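Local coordinates for protein mannan endo-1,4-beta-mannosidase (Mytilus edulis, PDB 2C0H) that hydrolyses internal beta-1,4-mannosidic linkages in the backbones of mannans, galactomannans and glucomannans, acting as an endo-mannanase of glycoside hydrolase family 5, at residues R203-Q208 with G255-Y260; V29-D34 with V116-H121; P144-L149 with A210-V215. The protein carries 3 engineered substitutions. All blocks are in the same frame, centred on the assembly; numbering follows the deposited sequence.

How the contacts relate
All three contacts belong to one TIM alpha/beta barrel. Contact 2 comes first along the chain and closes before the others open; it joins the loops after strands 17-25 and 106-113, close to substrate-binding tryptophans assigned by similarity. Contacts 1 and 3 both use helix 198-215, and their segments alternate along the chain. Their centres are about 13 Å apart, and they meet where Lys213 NZ lies 3.0 Å from Thr256 O, a probable hydrogen bond. Contact 2 stands apart, its centre about 23 Å from that of contact 1 and about 24 Å from that of contact 3. Contact 3 packs two helices, contact 1 a helix against a loop, and contact 2 loops near the substrate-binding region.

Contact 1 (R203-Q208 with G255-Y260)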
ATOM      1  N   ARG A 203     -15.613   3.775  -4.141  1.00 12.32           N
ATOM      2  CA  ARG A 203     -16.389   2.546  -3.969  1.00 12.64           C
ATOM      3  C   ARG A 203     -15.518   1.276  -3.990  1.00 12.22           C
ATOM      4  O   ARG A 203     -15.677   0.381  -3.180  1.00 11.30           O
ATOM      5  CB  ARG A 203     -17.462   2.464  -5.044  1.00 12.97           C
ATOM      6  CG  ARG A 203     -18.283   1.212  -4.984  1.00 13.81           C
ATOM      7  CD  ARG A 203     -19.322   1.215  -6.058  1.00 15.21           C
ATOM      8  NE  ARG A 203     -18.744   1.059  -7.400  1.00 17.22           N
ATOM      9  CZ  ARG A 203     -19.377   1.366  -8.535  1.00 18.82           C
ATOM     10  NH1 ARG A 203     -20.620   1.844  -8.523  1.00 20.56           N
ATOM     11  NH2 ARG A 203     -18.775   1.175  -9.699  1.00 19.98           N
ATOM     12  N   PHE A 204     -14.587   1.204  -4.931  1.00 11.87           N
ATOM     13  CA  PHE A 204     -13.679   0.064  -5.051  1.00 11.99           C
ATOM     14  C   PHE A 204     -12.906  -0.190  -3.741  1.00 11.60           C
ATOM     15  O   PHE A 204     -12.791  -1.323  -3.256  1.00 11.79           O
ATOM     16  CB  PHE A 204     -12.731   0.379  -6.212  1.00 11.87           C
ATOM     17  CG  PHE A 204     -11.836  -0.767  -6.665  1.00 12.39           C
ATOM     18  CD1 PHE A 204     -12.340  -1.866  -7.370  1.00 12.31           C
ATOM     19  CD2 PHE A 204     -10.461  -0.689  -6.482  1.00 14.28           C
ATOM     20  CE1 PHE A 204     -11.498  -2.879  -7.809  1.00 13.46           C
ATOM     21  CE2 PHE A 204      -9.619  -1.696  -6.929  1.00 14.28           C
ATOM     22  CZ  PHE A 204     -10.129  -2.787  -7.591  1.00 14.00           C
ATOM     23  N   VAL A 205     -12.397   0.892  -3.158  1.00 11.55           N
ATOM     24  CA  VAL A 205     -11.632   0.807  -1.934  1.00 11.38           C
ATOM     25  C   VAL A 205     -12.542   0.475  -0.752  1.00 11.24           C
ATOM     26  O   VAL A 205     -12.240  -0.419   0.017  1.00 11.89           O
ATOM     27  CB  VAL A 205     -10.869   2.111  -1.681  1.00 11.18           C
ATOM     28  CG1 VAL A 205     -10.208   2.081  -0.340  1.00 12.74           C
ATOM     29  CG2 VAL A 205      -9.821   2.344  -2.811  1.00 12.03           C
ATOM     30  N   ASN A 206     -13.652   1.204  -0.632  1.00 10.92           N
ATOM     31  CA  ASN A 206     -14.614   0.984   0.462  1.00 11.01           C
ATOM     32  C   ASN A 206     -15.074  -0.485   0.552  1.00 10.92           C
ATOM     33  O   ASN A 206     -15.108  -1.087   1.636  1.00 11.48           O
ATOM     34  CB  ASN A 206     -15.805   1.925   0.251  1.00 10.77           C
ATOM     35  CG  ASN A 206     -16.890   1.809   1.310  1.00 11.10           C
ATOM     36  OD1 ASN A 206     -18.044   1.488   0.981  1.00 13.38           O
ATOM     37  ND2 ASN A 206     -16.562   2.130   2.555  1.00 13.19           N
ATOM     38  N   TRP A 207     -15.431  -1.082  -0.580  1.00 11.09           N
ATOM     39  CA  TRP A 207     -15.948  -2.464  -0.549  1.00 11.20           C
ATOM     40  C   TRP A 207     -14.883  -3.513  -0.177  1.00 10.90           C
ATOM     41  O   TRP A 207     -15.152  -4.479   0.532  1.00 11.24           O
ATOM     42  CB  TRP A 207     -16.598  -2.816  -1.885  1.00 11.71           C
ATOM     43  CG  TRP A 207     -17.970  -2.186  -2.123  1.00 12.33           C
ATOM     44  CD1 TRP A 207     -18.449  -1.021  -1.605  1.00 13.26           C
ATOM     45  CD2 TRP A 207     -19.015  -2.733  -2.928  1.00 13.26           C
ATOM     46  NE1 TRP A 207     -19.739  -0.794  -2.054  1.00 14.47           N
ATOM     47  CE2 TRP A 207     -20.101  -1.829  -2.872  1.00 13.50           C
ATOM     48  CE3 TRP A 207     -19.134  -3.898  -3.695  1.00 15.52           C
ATOM     49  CZ2 TRP A 207     -21.306  -2.057  -3.550  1.00 14.96           C
ATOM     50  CZ3 TRP A 207     -20.339  -4.121  -4.387  1.00 15.07           C
ATOM     51  CH2 TRP A 207     -21.399  -3.203  -4.295  1.00 14.84           C
ATOM     52  N   GLN A 208     -13.650  -3.339  -0.656  1.00 10.93           N
ATOM     53  CA  GLN A 208     -12.615  -4.288  -0.345  1.00 11.38           C
ATOM     54  C   GLN A 208     -12.104  -4.145   1.090  1.00 11.57           C
ATOM     55  O   GLN A 208     -11.798  -5.136   1.734  1.00 11.08           O
ATOM     56  CB  GLN A 208     -11.491  -4.201  -1.379  1.00 11.73           C
ATOM     57  CG  GLN A 208     -11.968  -4.685  -2.740  1.00 12.11           C
ATOM     58  CD  GLN A 208     -10.919  -4.554  -3.808  1.00 12.48           C
ATOM     59  OE1 GLN A 208     -10.083  -5.447  -3.979  1.00 14.03           O
ATOM     60  NE2 GLN A 208     -10.956  -3.461  -4.528  1.00 14.76           N
ATOM     61  N   GLY A 255     -15.939   0.098   5.918  1.00 17.58           N
ATOM     62  CA  GLY A 255     -14.979   0.105   4.812  1.00 16.81           C
ATOM     63  C   GLY A 255     -14.074   1.308   4.840  1.00 15.77           C
ATOM     64  O   GLY A 255     -14.054   2.092   3.905  1.00 16.33           O
ATOM     65  N   THR A 256     -13.315   1.424   5.921  1.00 16.16           N
ATOM     66  CA  THR A 256     -12.416   2.551   6.141  1.00 15.76           C
ATOM     67  C   THR A 256     -10.980   2.031   6.263  1.00 14.38           C
ATOM     68  O   THR A 256     -10.754   0.864   6.575  1.00 14.59           O
ATOM     69  CB  THR A 256     -12.801   3.302   7.428  1.00 16.86           C
ATOM     70  OG1 THR A 256     -12.861   2.373   8.527  1.00 20.26           O
ATOM     71  CG2 THR A 256     -14.176   3.981   7.256  1.00 18.24           C
ATOM     72  N   LEU A 257     -10.016   2.902   5.987  1.00 13.97           N
ATOM     73  CA  LEU A 257      -8.614   2.502   6.054  1.00 13.67           C
ATOM     74  C   LEU A 257      -8.101   2.571   7.483  1.00 13.53           C
ATOM     75  O   LEU A 257      -8.638   3.318   8.313  1.00 14.37           O
ATOM     76  CB  LEU A 257      -7.762   3.415   5.163  1.00 13.52           C
ATOM     77  CG  LEU A 257      -8.151   3.530   3.685  1.00 14.48           C
ATOM     78  CD1 LEU A 257      -7.114   4.397   2.964  1.00 16.35           C
ATOM     79  CD2 LEU A 257      -8.271   2.172   3.032  1.00 15.20           C
ATOM     80  N   SER A 258      -7.051   1.798   7.754  1.00 13.27           N
ATOM     81  CA  SER A 258      -6.354   1.797   9.042  1.00 13.68           C
ATOM     82  C   SER A 258      -5.340   2.920   9.094  1.00 13.51           C
ATOM     83  O   SER A 258      -5.207   3.594  10.106  1.00 12.98           O
ATOM     84  CB  SER A 258      -5.623   0.472   9.236  1.00 14.26           C
ATOM     85  OG  SER A 258      -6.497  -0.639   9.076  1.00 15.90           O
ATOM     86  N   PHE A 259      -4.587   3.068   8.010  1.00 13.46           N
ATOM     87  CA  PHE A 259      -3.609   4.133   7.882  1.00 13.38           C
ATOM     88  C   PHE A 259      -3.498   4.576   6.429  1.00 12.89           C
ATOM     89  O   PHE A 259      -3.980   3.900   5.517  1.00 12.60           O
ATOM     90  CB  PHE A 259      -2.237   3.774   8.506  1.00 14.52           C
ATOM     91  CG  PHE A 259      -1.526   2.601   7.885  1.00 14.56           C
ATOM     92  CD1 PHE A 259      -0.727   2.772   6.763  1.00 16.13           C
ATOM     93  CD2 PHE A 259      -1.582   1.331   8.472  1.00 16.85           C
ATOM     94  CE1 PHE A 259      -0.049   1.697   6.193  1.00 16.12           C
ATOM     95  CE2 PHE A 259      -0.893   0.255   7.920  1.00 18.67           C
ATOM     96  CZ  PHE A 259      -0.128   0.442   6.770  1.00 18.19           C
ATOM     97  N   TYR A 260      -2.919   5.748   6.237  1.00 12.25           N
ATOM     98  CA  TYR A 260      -2.734   6.346   4.914  1.00 12.86           C
ATOM     99  C   TYR A 260      -1.318   6.032   4.451  1.00 12.72           C
ATOM    100  O   TYR A 260      -0.423   5.762   5.254  1.00 11.82           O
ATOM    101  CB  TYR A 260      -2.941   7.865   4.964  1.00 13.69           C
ATOM    102  CG  TYR A 260      -4.338   8.334   5.371  1.00 13.66           C
ATOM    103  CD1 TYR A 260      -5.450   8.009   4.602  1.00 15.93           C
ATOM    104  CD2 TYR A 260      -4.530   9.093   6.496  1.00 14.15           C
ATOM    105  CE1 TYR A 260      -6.716   8.443   4.952  1.00 16.46           C
ATOM    106  CE2 TYR A 260      -5.800   9.535   6.858  1.00 14.18           C
ATOM    107  CZ  TYR A 260      -6.874   9.204   6.083  1.00 15.16           C
ATOM    108  OH  TYR A 260      -8.123   9.644   6.454  1.00 17.28           O
TER
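Asn206, on helix 198-215, reaches the loop before strand 260-263 with its side-chain amide: ND2 donates to Gly255 O over 2.8 Å, with an N-H...O angle of 148°. CG stands anti to the backbone N (chi1 180°), which carries the amide out from the helix to the loop. The donor approaches the carbonyl well off its C=O direction and lies 26° from the carbonyl plane. The other end of the amide is held too, because OD1 accepts from Lys252 N; two bonds to the same connecting loop therefore fix the rotation of the group. Close by, the backbones themselves come together. The CA atoms of Asn206 and Gly255 are only 4.5 Å apart, and the glycine backbone lies against the Asn206 carbonyl through a CA-H...O contact of 3.4 Å from Gly255 CA to Asn206 O.

The apolar part is looser. Val205 CG1 meets Leu257 CD2 at 3.9 Å, the two side chains crossing at about a right angle. Leu246 of helix 243-250 touches both of them as well as Asn206, so this side of the contact is also buried. Two partly exposed residues lead elsewhere: Thr256 turns its side chain away from segment 203-208, and Trp207 points away from segment 255-260, its ring in a cation-pi contact with Lys252 near the start of the loop and its NE1 bonded to Gly250 O. Beyond the contact, Ser258 bonds through its backbone to Val221, and Tyr260 enters strand 260-263. The contact belongs to the outer layer of the TIM barrel, where the connection from helix 243-250 runs alongside helix 198-215 before entering the next parallel strand.

Contact 2 (V29-D34 with V116-H121)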
ATOM      1  N   VAL A  29       9.346 -10.006  -7.985  1.00 12.79           N
ATOM      2  CA  VAL A  29      10.501 -10.702  -8.577  1.00 13.72           C
ATOM      3  C   VAL A  29      10.151 -10.960 -10.040  1.00 14.51           C
ATOM      4  O   VAL A  29      10.770 -10.388 -10.948  1.00 14.50           O
ATOM      5  CB  VAL A  29      10.877 -11.978  -7.799  1.00 13.52           C
ATOM      6  CG1 VAL A  29      12.006 -12.743  -8.524  1.00 14.40           C
ATOM      7  CG2 VAL A  29      11.281 -11.615  -6.357  1.00 15.03           C
ATOM      8  N   ASN A  30       9.125 -11.776 -10.276  1.00 15.43           N
ATOM      9  CA  ASN A  30       8.533 -11.891 -11.605  1.00 15.81           C
ATOM     10  C   ASN A  30       7.166 -11.192 -11.599  1.00 16.14           C
ATOM     11  O   ASN A  30       6.210 -11.719 -11.038  1.00 16.51           O
ATOM     12  CB  ASN A  30       8.405 -13.349 -12.047  1.00 17.33           C
ATOM     13  CG  ASN A  30       8.200 -13.494 -13.578  1.00 17.90           C
ATOM     14  OD1 ASN A  30       8.696 -12.687 -14.391  1.00 24.04           O
ATOM     15  ND2 ASN A  30       7.479 -14.532 -13.965  1.00 25.46           N
ATOM     16  N   TYR A  31       7.121 -10.013 -12.218  1.00 16.13           N
ATOM     17  CA  TYR A  31       5.967  -9.068 -12.162  1.00 15.82           C
ATOM     18  C   TYR A  31       4.638  -9.758 -12.430  1.00 16.37           C
ATOM     19  O   TYR A  31       4.454 -10.326 -13.491  1.00 16.37           O
ATOM     20  CB  TYR A  31       6.188  -7.928 -13.169  1.00 16.45           C
ATOM     21  CG  TYR A  31       5.142  -6.833 -13.228  1.00 15.72           C
ATOM     22  CD1 TYR A  31       5.233  -5.704 -12.431  1.00 14.82           C
ATOM     23  CD2 TYR A  31       4.099  -6.888 -14.141  1.00 15.01           C
ATOM     24  CE1 TYR A  31       4.306  -4.682 -12.514  1.00 16.09           C
ATOM     25  CE2 TYR A  31       3.169  -5.869 -14.228  1.00 15.46           C
ATOM     26  CZ  TYR A  31       3.275  -4.771 -13.410  1.00 16.74           C
ATOM     27  OH  TYR A  31       2.358  -3.756 -13.498  1.00 17.82           O
ATOM     28  N   ALA A  32       3.748  -9.721 -11.435  1.00 16.74           N
ATOM     29  CA  ALA A  32       2.385 -10.290 -11.494  1.00 16.76           C
ATOM     30  C   ALA A  32       2.309 -11.823 -11.497  1.00 17.22           C
ATOM     31  O   ALA A  32       1.212 -12.390 -11.634  1.00 18.33           O
ATOM     32  CB  ALA A  32       1.613  -9.719 -12.660  1.00 16.73           C
ATOM     33  N   ARG A  33       3.453 -12.489 -11.337  1.00 16.38           N
ATOM     34  CA  ARG A  33       3.562 -13.939 -11.437  1.00 17.04           C
ATOM     35  C   ARG A  33       4.487 -14.497 -10.333  1.00 16.25           C
ATOM     36  O   ARG A  33       5.335 -15.358 -10.586  1.00 16.92           O
ATOM     37  CB  ARG A  33       4.078 -14.305 -12.840  1.00 17.96           C
ATOM     38  CG  ARG A  33       3.155 -13.906 -13.954  1.00 19.33           C
ATOM     39  CD  ARG A  33       3.685 -14.309 -15.332  1.00 21.07           C
ATOM     40  NE  ARG A  33       2.913 -13.659 -16.389  1.00 23.69           N
ATOM     41  CZ  ARG A  33       1.766 -14.103 -16.902  1.00 26.88           C
ATOM     42  NH1 ARG A  33       1.203 -15.233 -16.478  1.00 29.28           N
ATOM     43  NH2 ARG A  33       1.170 -13.396 -17.859  1.00 29.02           N
ATOM     44  N   ASP A  34       4.295 -14.029  -9.100  1.00 15.30           N
ATOM     45  CA  ASP A  34       5.151 -14.432  -7.982  1.00 15.64           C
ATOM     46  C   ASP A  34       4.520 -15.461  -7.027  1.00 14.94           C
ATOM     47  O   ASP A  34       5.240 -16.139  -6.296  1.00 14.81           O
ATOM     48  CB  ASP A  34       5.591 -13.199  -7.189  1.00 15.64           C
ATOM     49  CG  ASP A  34       6.744 -12.459  -7.836  1.00 16.95           C
ATOM     50  OD1 ASP A  34       7.683 -13.137  -8.300  1.00 19.31           O
ATOM     51  OD2 ASP A  34       6.735 -11.216  -7.842  1.00 17.47           O
ATOM     52  N   VAL A 116      -0.329   1.782 -14.401  1.00 18.46           N
ATOM     53  CA  VAL A 116      -0.067   1.405 -15.775  1.00 19.44           C
ATOM     54  C   VAL A 116      -1.252   0.601 -16.276  1.00 20.27           C
ATOM     55  O   VAL A 116      -1.890  -0.112 -15.508  1.00 20.91           O
ATOM     56  CB  VAL A 116       1.264   0.634 -15.909  1.00 19.45           C
ATOM     57  CG1 VAL A 116       1.162  -0.774 -15.349  1.00 20.34           C
ATOM     58  CG2 VAL A 116       1.736   0.636 -17.377  1.00 19.21           C
ATOM     59  N   LYS A 117      -1.548   0.761 -17.555  1.00 20.99           N
ATOM     60  CA  LYS A 117      -2.649   0.086 -18.207  1.00 21.30           C
ATOM     61  C   LYS A 117      -2.048  -0.804 -19.297  1.00 21.81           C
ATOM     62  O   LYS A 117      -1.547  -0.290 -20.300  1.00 22.84           O
ATOM     63  CB  LYS A 117      -3.586   1.143 -18.797  1.00 21.51           C
ATOM     64  CG  LYS A 117      -4.852   0.623 -19.443  1.00 22.04           C
ATOM     65  CD  LYS A 117      -5.705   1.768 -19.957  1.00 22.77           C
ATOM     66  CE  LYS A 117      -7.032   1.279 -20.544  1.00 24.45           C
ATOM     67  NZ  LYS A 117      -6.875   0.690 -21.899  1.00 27.92           N
ATOM     68  N   GLN A 118      -2.077  -2.120 -19.085  1.00 21.90           N
ATOM     69  CA  GLN A 118      -1.523  -3.098 -20.034  1.00 22.31           C
ATOM     70  C   GLN A 118      -2.613  -4.047 -20.568  1.00 22.04           C
ATOM     71  O   GLN A 118      -3.803  -3.746 -20.445  1.00 21.45           O
ATOM     72  CB  GLN A 118      -0.357  -3.854 -19.388  1.00 22.64           C
ATOM     73  CG  GLN A 118       0.647  -2.913 -18.730  1.00 24.28           C
ATOM     74  CD  GLN A 118       1.980  -3.559 -18.448  1.00 24.82           C
ATOM     75  OE1 GLN A 118       2.095  -4.439 -17.597  1.00 29.14           O
ATOM     76  NE2 GLN A 118       3.012  -3.108 -19.158  1.00 30.11           N
ATOM     77  N   SER A 119      -2.211  -5.165 -21.170  1.00 21.88           N
ATOM     78  CA  SER A 119      -3.119  -5.979 -21.991  1.00 21.96           C
ATOM     79  C   SER A 119      -4.206  -6.749 -21.251  1.00 21.61           C
ATOM     80  O   SER A 119      -5.198  -7.149 -21.877  1.00 22.15           O
ATOM     81  CB  SER A 119      -2.328  -6.960 -22.868  1.00 22.56           C
ATOM     82  OG  SER A 119      -1.652  -7.926 -22.092  1.00 24.74           O
ATOM     83  N   THR A 120      -4.051  -6.960 -19.947  1.00 20.51           N
ATOM     84  CA  THR A 120      -5.128  -7.599 -19.187  1.00 20.10           C
ATOM     85  C   THR A 120      -5.914  -6.583 -18.356  1.00 18.79           C
ATOM     86  O   THR A 120      -6.650  -6.970 -17.448  1.00 17.62           O
ATOM     87  CB  THR A 120      -4.621  -8.756 -18.289  1.00 20.65           C
ATOM     88  OG1 THR A 120      -3.858  -8.238 -17.186  1.00 22.99           O
ATOM     89  CG2 THR A 120      -3.762  -9.716 -19.083  1.00 22.07           C
ATOM     90  N   HIS A 121      -5.789  -5.295 -18.670  1.00 18.19           N
ATOM     91  CA  HIS A 121      -6.484  -4.256 -17.889  1.00 17.91           C
ATOM     92  C   HIS A 121      -7.985  -4.469 -17.829  1.00 17.75           C
ATOM     93  O   HIS A 121      -8.610  -4.106 -16.834  1.00 17.58           O
ATOM     94  CB  HIS A 121      -6.228  -2.831 -18.382  1.00 18.59           C
ATOM     95  CG  HIS A 121      -6.836  -1.797 -17.488  1.00 18.69           C
ATOM     96  ND1 HIS A 121      -6.340  -1.537 -16.230  1.00 20.33           N
ATOM     97  CD2 HIS A 121      -7.942  -1.028 -17.623  1.00 20.73           C
ATOM     98  CE1 HIS A 121      -7.093  -0.625 -15.641  1.00 21.14           C
ATOM     99  NE2 HIS A 121      -8.074  -0.301 -16.464  1.00 20.74           N
TER
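Tyr31 lies in a type II beta turn from Asn30 to Arg33, and Gln118 opens a type I turn that runs to His121, and the two irregular loops meet through side chains. CB of Tyr31 points toward segment 116-121, and CG anti to the backbone N (chi1 -178°) carries the ring out. Tyr31 OH stands 3.7 Å from Val116 CG1, the two side chains coming from opposite directions. Gln118 approaches the ring obliquely: Gln118 OE1 lies 3.8 Å from Tyr31 CE2, with the amide plane nearly perpendicular to the ring plane (86°). These few touches make a light surface contact. Tyr31 OH has a weak hydrogen bond with Asn113 ND2, and the backbone N of Gln118 bonds to Glu69 OE2. Behind Tyr31, the Asp34 carboxylate binds its own loop, OD2 taking Val29 N at 2.9 Å and OD1 taking Asn30 N at 2.8 Å. The ring of Tyr31 meets Trp28 edge-to-face and lies about 4 Å from the side chain of Trp65, a substrate-binding residue by similarity. The contact spans the loops from strand 17-25 to helix 40-56 and from strand 106-113 to helix 121-129, with Ile68 of strand 61-68 against Tyr31.

Contact 3 (P144-L149 with A210-V215); sequences PMANAL and AAIKEV
Neighbouring outer helices of the TIM barrel pack here, the end of helix 131-149 against the end of helix 198-215. Their local axes approach to 8.9 Å and run in roughly the same direction, crossing at -36°. Ala146 faces the other helix, and its CB touches Val215 CG2 at 3.7 Å; Ile212 CG2 is a more distant apolar neighbour of Ala146 CB at 4.5 Å. The CA atoms of Ala146 and Ile212 are 6.2 Å apart, those of Asn147 and Val215 5.6 Å. With Val215 CG1 anti to the carbonyl carbon (chi1 -62°), CG2 sits between the backbone N and the carbonyl carbon, against Ala146, while Val215 CB lies 4.0 Å from Asn147 OD1. The side chains of Asn147 and Val215 cross at about a right angle.

On the outer side the contact becomes polar. Lys150 NZ bonds both Asn147 OD1 and Val215 O, so one ammonium group bridges the two helix ends. Lys143 forms a salt bridge with Glu214 OE2, a second link between the same helices. On the inner side, Ile212 also packs on Trp158 and Ile160 of strand 155-162. Helix 131-149 leads into that strand and helix 198-215 follows it, so they are the helices of two successive beta-alpha-beta crossovers of the TIM barrel.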
ATOM      1  N   PRO A 144     -11.530 -15.597   1.204  1.00 16.89           N
ATOM      2  CA  PRO A 144     -10.758 -16.827   1.439  1.00 17.40           C
ATOM      3  C   PRO A 144      -9.285 -16.582   1.778  1.00 17.58           C
ATOM      4  O   PRO A 144      -8.749 -17.204   2.691  1.00 16.87           O
ATOM      5  CB  PRO A 144     -10.916 -17.591   0.116  1.00 18.18           C
ATOM      6  CG  PRO A 144     -12.223 -17.131  -0.404  1.00 17.25           C
ATOM      7  CD  PRO A 144     -12.335 -15.690  -0.028  1.00 17.38           C
ATOM      8  N   MET A 145      -8.657 -15.654   1.063  1.00 17.72           N
ATOM      9  CA  MET A 145      -7.258 -15.341   1.264  1.00 18.21           C
ATOM     10  C   MET A 145      -7.023 -14.688   2.628  1.00 17.55           C
ATOM     11  O   MET A 145      -6.147 -15.116   3.391  1.00 17.15           O
ATOM     12  CB  MET A 145      -6.788 -14.420   0.143  1.00 19.00           C
ATOM     13  CG  MET A 145      -5.329 -14.225   0.035  1.00 19.93           C
ATOM     14  SD  MET A 145      -4.981 -13.603  -1.638  1.00 23.30           S
ATOM     15  CE  MET A 145      -6.108 -12.212  -1.747  1.00 23.46           C
ATOM     16  N   ALA A 146      -7.817 -13.670   2.941  1.00 16.60           N
ATOM     17  CA  ALA A 146      -7.645 -12.926   4.187  1.00 16.69           C
ATOM     18  C   ALA A 146      -7.959 -13.811   5.389  1.00 16.97           C
ATOM     19  O   ALA A 146      -7.297 -13.731   6.419  1.00 17.07           O
ATOM     20  CB  ALA A 146      -8.498 -11.694   4.194  1.00 16.68           C
ATOM     21  N   ASN A 147      -8.956 -14.677   5.257  1.00 16.95           N
ATOM     22  CA  ASN A 147      -9.300 -15.570   6.363  1.00 17.23           C
ATOM     23  C   ASN A 147      -8.216 -16.627   6.624  1.00 17.30           C
ATOM     24  O   ASN A 147      -7.872 -16.926   7.771  1.00 18.13           O
ATOM     25  CB  ASN A 147     -10.642 -16.247   6.066  1.00 17.64           C
ATOM     26  CG  ASN A 147     -11.259 -16.868   7.291  1.00 19.45           C
ATOM     27  OD1 ASN A 147     -11.464 -16.197   8.305  1.00 24.11           O
ATOM     28  ND2 ASN A 147     -11.550 -18.152   7.211  1.00 25.46           N
ATOM     29  N   ALA A 148      -7.646 -17.174   5.558  1.00 16.79           N
ATOM     30  CA  ALA A 148      -6.657 -18.235   5.664  1.00 16.90           C
ATOM     31  C   ALA A 148      -5.340 -17.757   6.290  1.00 16.89           C
ATOM     32  O   ALA A 148      -4.672 -18.517   6.979  1.00 16.78           O
ATOM     33  CB  ALA A 148      -6.382 -18.836   4.292  1.00 16.67           C
ATOM     34  N   LEU A 149      -4.964 -16.515   6.009  1.00 16.79           N
ATOM     35  CA  LEU A 149      -3.652 -15.976   6.421  1.00 17.24           C
ATOM     36  C   LEU A 149      -3.645 -15.121   7.688  1.00 17.68           C
ATOM     37  O   LEU A 149      -2.578 -14.699   8.153  1.00 17.73           O
ATOM     38  CB  LEU A 149      -3.070 -15.163   5.267  1.00 16.89           C
ATOM     39  CG  LEU A 149      -2.840 -15.985   4.009  1.00 16.81           C
ATOM     40  CD1 LEU A 149      -2.437 -15.092   2.853  1.00 16.24           C
ATOM     41  CD2 LEU A 149      -1.793 -17.068   4.220  1.00 15.51           C
ATOM     42  N   ALA A 210     -13.987  -3.179   3.587  1.00 12.37           N
ATOM     43  CA  ALA A 210     -15.023  -3.795   4.409  1.00 12.92           C
ATOM     44  C   ALA A 210     -14.941  -5.327   4.399  1.00 13.58           C
ATOM     45  O   ALA A 210     -15.109  -5.973   5.443  1.00 14.30           O
ATOM     46  CB  ALA A 210     -16.395  -3.307   3.957  1.00 12.60           C
ATOM     47  N   ALA A 211     -14.647  -5.908   3.237  1.00 12.76           N
ATOM     48  CA  ALA A 211     -14.540  -7.351   3.090  1.00 13.58           C
ATOM     49  C   ALA A 211     -13.416  -7.958   3.937  1.00 13.73           C
ATOM     50  O   ALA A 211     -13.598  -8.947   4.616  1.00 13.99           O
ATOM     51  CB  ALA A 211     -14.351  -7.692   1.625  1.00 13.55           C
ATOM     52  N   ILE A 212     -12.246  -7.339   3.914  1.00 13.64           N
ATOM     53  CA  ILE A 212     -11.107  -7.826   4.669  1.00 14.14           C
ATOM     54  C   ILE A 212     -11.429  -7.765   6.154  1.00 14.95           C
ATOM     55  O   ILE A 212     -11.150  -8.705   6.883  1.00 15.10           O
ATOM     56  CB  ILE A 212      -9.843  -6.989   4.361  1.00 13.33           C
ATOM     57  CG1 ILE A 212      -9.430  -7.222   2.904  1.00 13.46           C
ATOM     58  CG2 ILE A 212      -8.717  -7.357   5.343  1.00 13.83           C
ATOM     59  CD1 ILE A 212      -8.451  -6.209   2.382  1.00 13.51           C
ATOM     60  N   LYS A 213     -12.050  -6.675   6.579  1.00 16.03           N
ATOM     61  CA  LYS A 213     -12.334  -6.484   8.004  1.00 17.82           C
ATOM     62  C   LYS A 213     -13.504  -7.336   8.476  1.00 18.40           C
ATOM     63  O   LYS A 213     -13.677  -7.521   9.673  1.00 18.91           O
ATOM     64  CB  LYS A 213     -12.586  -5.014   8.311  1.00 17.60           C
ATOM     65  CG  LYS A 213     -11.328  -4.164   8.214  1.00 19.39           C
ATOM     66  CD  LYS A 213     -11.653  -2.709   8.429  1.00 20.41           C
ATOM     67  CE  LYS A 213     -10.412  -1.878   8.637  1.00 22.60           C
ATOM     68  NZ  LYS A 213     -10.777  -0.543   9.189  1.00 23.79           N
ATOM     69  N   GLU A 214     -14.295  -7.865   7.553  1.00 19.61           N
ATOM     70  CA  GLU A 214     -15.358  -8.811   7.927  1.00 20.60           C
ATOM     71  C   GLU A 214     -14.804 -10.159   8.388  1.00 21.15           C
ATOM     72  O   GLU A 214     -15.343 -10.763   9.325  1.00 21.93           O
ATOM     73  CB  GLU A 214     -16.328  -9.007   6.765  1.00 20.85           C
ATOM     74  CG  GLU A 214     -17.595  -9.761   7.125  1.00 22.67           C
ATOM     75  CD  GLU A 214     -18.642  -9.705   6.028  1.00 24.76           C
ATOM     76  OE1 GLU A 214     -19.746 -10.264   6.243  1.00 32.81           O
ATOM     77  OE2 GLU A 214     -18.377  -9.103   4.957  1.00 31.59           O
ATOM     78  N   VAL A 215     -13.749 -10.643   7.732  1.00 20.86           N
ATOM     79  CA  VAL A 215     -13.145 -11.941   8.055  1.00 20.91           C
ATOM     80  C   VAL A 215     -11.899 -11.831   8.947  1.00 20.96           C
ATOM     81  O   VAL A 215     -11.534 -12.798   9.615  1.00 21.78           O
ATOM     82  CB  VAL A 215     -12.800 -12.761   6.778  1.00 21.05           C
ATOM     83  CG1 VAL A 215     -14.075 -13.055   5.991  1.00 21.70           C
ATOM     84  CG2 VAL A 215     -11.780 -12.041   5.899  1.00 22.17           C
TER